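Local structure of secreted effector protein SopD (Salmonella typhimurium, 5CPC) at residues G69-I81 with L253-P265. The protein acts in host cells as a type III secreted effector, contributing to replication in macrophages and, with SopB, to membrane fission and macropinosome formation during invasion. Residues are numbered along the deposited sequence; the frame is centred on the assembly and turned at random.
Sequences GEMEVNVEDINKI and LLHSYSPFSEFKP
Met71 meets Phe260 beside a single antiparallel beta bridge, a worked example of two loops far apart in sequence joined by one non-hydrogen-bonded pair, Val73 and Phe260. Met71 CB packs 3.6 Å from Phe260 CD2. With CG anti to the carbonyl carbon (chi1 -50°) and further bends along the chain, SD arrives above the ring face, a Met-aromatic contact 4.9 Å from SD to the Phe260 ring centroid.

Glu72 supplies the first of the two bonds that flank the pair: its O accepts a hydrogen bond from Ser261 N at 2.8 Å, the donor lying 31° off the carbonyl plane, and the same oxygen lies at the edge of the Phe260 ring. Its extended side chain runs past Ser261 to the carboxylate of Glu262, the two planes nearly perpendicular; so close an approach of like charges would be expected to favour protonation of one of them. Val73 lays CG2 against Pro259 and the Phe260 ring. The second flanking bond, almost straight, runs from Asn74 N to Pro259 O at 2.9 Å, while the Asn74 amide turns to Asn129, whose own ND2 holds Ser258 O.

Val75, the N-cap of helix 76-90, brings CG1 to 3.7 Å from Pro259 CB. One turn on, Ile78 faces Leu253 and Tyr257, in an apolar layer that Ile127 also touches. Its CG1, roughly anti to the backbone N (chi1 -155°), carries CD1 to Leu253 CD1 at 4.0 Å. Tyr257 OH, buried without a polar partner in the model, abuts Ile78 CG2 at 3.7 Å.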
# COMPACT_ATOMS: atom_id res chain seq x y z
N GLY A 69 23.45 17.28 0.07
CA GLY A 69 23.37 15.82 0.19
C GLY A 69 21.96 15.28 0.32
O GLY A 69 21.41 14.71 -0.62
N GLU A 70 21.35 15.47 1.50
CA GLU A 70 20.06 14.83 1.84
C GLU A 70 18.84 15.67 1.43
O GLU A 70 18.73 16.83 1.78
CB GLU A 70 20.01 14.50 3.36
N MET A 71 17.91 15.09 0.69
CA MET A 71 16.69 15.83 0.37
C MET A 71 15.75 15.92 1.58
O MET A 71 15.70 14.99 2.39
CB MET A 71 15.96 15.16 -0.79
CG MET A 71 16.83 14.86 -1.99
SD MET A 71 15.86 15.18 -3.48
CE MET A 71 16.02 16.98 -3.55
N GLU A 72 15.04 17.03 1.72
CA GLU A 72 14.13 17.15 2.86
C GLU A 72 12.98 16.16 2.67
O GLU A 72 12.56 15.89 1.55
CB GLU A 72 13.60 18.59 3.06
CG GLU A 72 12.96 19.24 1.80
CD GLU A 72 12.61 20.74 1.97
OE1 GLU A 72 12.78 21.52 0.98
OE2 GLU A 72 12.17 21.13 3.09
N VAL A 73 12.50 15.63 3.77
CA VAL A 73 11.55 14.54 3.76
C VAL A 73 10.36 14.95 4.63
O VAL A 73 10.54 15.70 5.63
CB VAL A 73 12.27 13.28 4.26
CG1 VAL A 73 11.86 12.89 5.63
CG2 VAL A 73 12.08 12.14 3.30
N ASN A 74 9.17 14.46 4.29
CA ASN A 74 7.92 14.83 4.97
C ASN A 74 7.24 13.57 5.56
O ASN A 74 6.34 12.99 4.94
CB ASN A 74 7.02 15.59 3.98
CG ASN A 74 5.62 15.93 4.56
OD1 ASN A 74 5.44 16.04 5.77
ND2 ASN A 74 4.63 16.12 3.67
N VAL A 75 7.70 13.10 6.72
CA VAL A 75 7.26 11.78 7.19
C VAL A 75 6.72 11.74 8.60
O VAL A 75 6.55 10.65 9.19
CB VAL A 75 8.34 10.68 7.00
CG1 VAL A 75 8.69 10.56 5.50
CG2 VAL A 75 9.62 10.96 7.87
N GLU A 76 6.44 12.91 9.16
CA GLU A 76 6.07 12.97 10.55
C GLU A 76 4.69 12.28 10.69
O GLU A 76 4.52 11.38 11.48
CB GLU A 76 6.09 14.49 11.12
N ASP A 77 3.73 12.70 9.90
CA ASP A 77 2.39 12.06 9.87
C ASP A 77 2.39 10.58 9.57
O ASP A 77 1.84 9.80 10.38
CB ASP A 77 1.44 12.84 8.99
CG ASP A 77 1.40 14.30 9.39
OD1 ASP A 77 0.58 14.70 10.25
OD2 ASP A 77 2.23 15.06 8.88
N ILE A 78 3.08 10.15 8.50
CA ILE A 78 3.09 8.72 8.19
C ILE A 78 3.75 7.88 9.30
O ILE A 78 3.21 6.83 9.67
CB ILE A 78 3.67 8.37 6.73
CG1 ILE A 78 3.10 7.04 6.22
CG2 ILE A 78 5.22 8.47 6.67
CD1 ILE A 78 3.63 6.63 4.80
N ASN A 79 4.87 8.32 9.88
CA ASN A 79 5.50 7.60 11.02
C ASN A 79 4.65 7.48 12.30
O ASN A 79 4.88 6.58 13.13
CB ASN A 79 6.88 8.21 11.40
CG ASN A 79 7.95 7.94 10.32
OD1 ASN A 79 8.22 6.80 9.97
ND2 ASN A 79 8.53 8.99 9.78
N LYS A 80 3.66 8.36 12.45
CA LYS A 80 2.78 8.23 13.63
C LYS A 80 2.14 6.88 13.68
O LYS A 80 2.04 6.34 14.75
CB LYS A 80 1.70 9.30 13.68
CG LYS A 80 2.24 10.67 14.08
CD LYS A 80 1.10 11.72 14.16
CE LYS A 80 1.68 13.11 14.28
NZ LYS A 80 0.57 14.11 14.55
N ILE A 81 1.82 6.30 12.51
CA ILE A 81 1.05 5.10 12.47
C ILE A 81 1.87 3.97 13.06
O ILE A 81 1.41 3.29 14.00
CB ILE A 81 0.49 4.73 11.03
CG1 ILE A 81 -0.30 5.87 10.31
CG2 ILE A 81 -0.26 3.43 11.08
CD1 ILE A 81 -1.32 6.67 11.11
N LEU A 253 0.31 4.42 -2.60
CA LEU A 253 1.21 4.24 -1.49
C LEU A 253 2.17 3.06 -1.69
O LEU A 253 3.36 3.15 -1.29
CB LEU A 253 0.46 4.17 -0.16
CG LEU A 253 1.16 4.29 1.17
CD1 LEU A 253 1.68 5.71 1.47
CD2 LEU A 253 0.18 3.86 2.20
N LEU A 254 1.69 1.97 -2.33
CA LEU A 254 2.58 0.85 -2.71
C LEU A 254 3.59 1.20 -3.75
O LEU A 254 4.73 0.84 -3.59
CB LEU A 254 1.81 -0.37 -3.19
CG LEU A 254 1.02 -1.05 -2.08
CD1 LEU A 254 -0.02 -2.03 -2.70
CD2 LEU A 254 2.02 -1.77 -1.10
N HIS A 255 3.20 1.86 -4.84
CA HIS A 255 4.07 1.91 -6.04
C HIS A 255 4.51 3.26 -6.50
O HIS A 255 5.42 3.36 -7.30
CB HIS A 255 3.40 1.18 -7.26
CG HIS A 255 2.97 -0.22 -6.96
ND1 HIS A 255 3.86 -1.27 -6.84
CD2 HIS A 255 1.74 -0.76 -6.76
CE1 HIS A 255 3.20 -2.38 -6.56
NE2 HIS A 255 1.91 -2.10 -6.50
N SER A 256 3.84 4.31 -6.05
CA SER A 256 4.20 5.68 -6.48
C SER A 256 4.68 6.68 -5.39
O SER A 256 5.27 7.72 -5.70
CB SER A 256 3.06 6.25 -7.31
OG SER A 256 2.94 5.42 -8.42
N TYR A 257 4.44 6.34 -4.13
CA TYR A 257 4.72 7.24 -3.02
C TYR A 257 6.18 7.67 -2.98
O TYR A 257 7.04 6.81 -2.98
CB TYR A 257 4.36 6.51 -1.72
CG TYR A 257 4.88 7.13 -0.44
CD1 TYR A 257 4.27 8.28 0.11
CD2 TYR A 257 5.94 6.56 0.25
CE1 TYR A 257 4.72 8.84 1.29
CE2 TYR A 257 6.43 7.13 1.42
CZ TYR A 257 5.81 8.27 1.94
OH TYR A 257 6.25 8.78 3.11
N SER A 258 6.45 8.97 -2.95
CA SER A 258 7.77 9.49 -2.53
C SER A 258 7.66 10.32 -1.24
O SER A 258 6.86 11.28 -1.18
CB SER A 258 8.40 10.36 -3.61
OG SER A 258 9.14 11.42 -3.02
N PRO A 259 8.48 9.98 -0.22
CA PRO A 259 8.49 10.68 1.06
C PRO A 259 9.14 12.04 0.98
O PRO A 259 8.98 12.86 1.91
CB PRO A 259 9.34 9.76 1.94
CG PRO A 259 10.33 9.18 0.98
CD PRO A 259 9.46 8.87 -0.22
N PHE A 260 9.89 12.27 -0.10
CA PHE A 260 10.64 13.51 -0.30
C PHE A 260 9.71 14.68 -0.44
O PHE A 260 8.82 14.68 -1.27
CB PHE A 260 11.58 13.44 -1.53
CG PHE A 260 12.66 12.43 -1.38
CD1 PHE A 260 12.77 11.38 -2.27
CD2 PHE A 260 13.54 12.49 -0.31
CE1 PHE A 260 13.75 10.43 -2.11
CE2 PHE A 260 14.50 11.55 -0.14
CZ PHE A 260 14.62 10.51 -1.05
N SER A 261 9.98 15.70 0.36
CA SER A 261 9.06 16.79 0.50
C SER A 261 8.87 17.63 -0.75
O SER A 261 7.82 18.27 -0.93
CB SER A 261 9.56 17.68 1.60
OG SER A 261 9.22 19.01 1.27
N GLU A 262 9.91 17.65 -1.58
CA GLU A 262 10.05 18.65 -2.65
C GLU A 262 9.22 18.34 -3.90
O GLU A 262 8.81 19.26 -4.64
CB GLU A 262 11.54 18.85 -3.00
CG GLU A 262 11.97 20.31 -3.35
CD GLU A 262 11.28 21.41 -2.50
OE1 GLU A 262 11.97 22.08 -1.69
OE2 GLU A 262 10.05 21.60 -2.67
N PHE A 263 8.98 17.05 -4.15
CA PHE A 263 8.04 16.65 -5.17
C PHE A 263 6.71 16.29 -4.47
O PHE A 263 6.36 15.11 -4.27
CB PHE A 263 8.58 15.49 -6.01
N LYS A 264 6.00 17.34 -4.07
CA LYS A 264 4.65 17.18 -3.57
C LYS A 264 3.69 17.09 -4.78
O LYS A 264 2.76 16.28 -4.74
CB LYS A 264 4.29 18.31 -2.60
CG LYS A 264 2.97 18.12 -1.85
CD LYS A 264 2.94 18.93 -0.57
CE LYS A 264 3.60 18.17 0.57
NZ LYS A 264 3.58 19.00 1.80
N PRO A 265 3.95 17.89 -5.85
CA PRO A 265 3.05 18.00 -7.03
C PRO A 265 3.14 16.82 -8.01
O PRO A 265 2.27 16.66 -8.89
CB PRO A 265 3.57 19.25 -7.73
CG PRO A 265 5.08 19.21 -7.43
CD PRO A 265 5.12 18.78 -5.99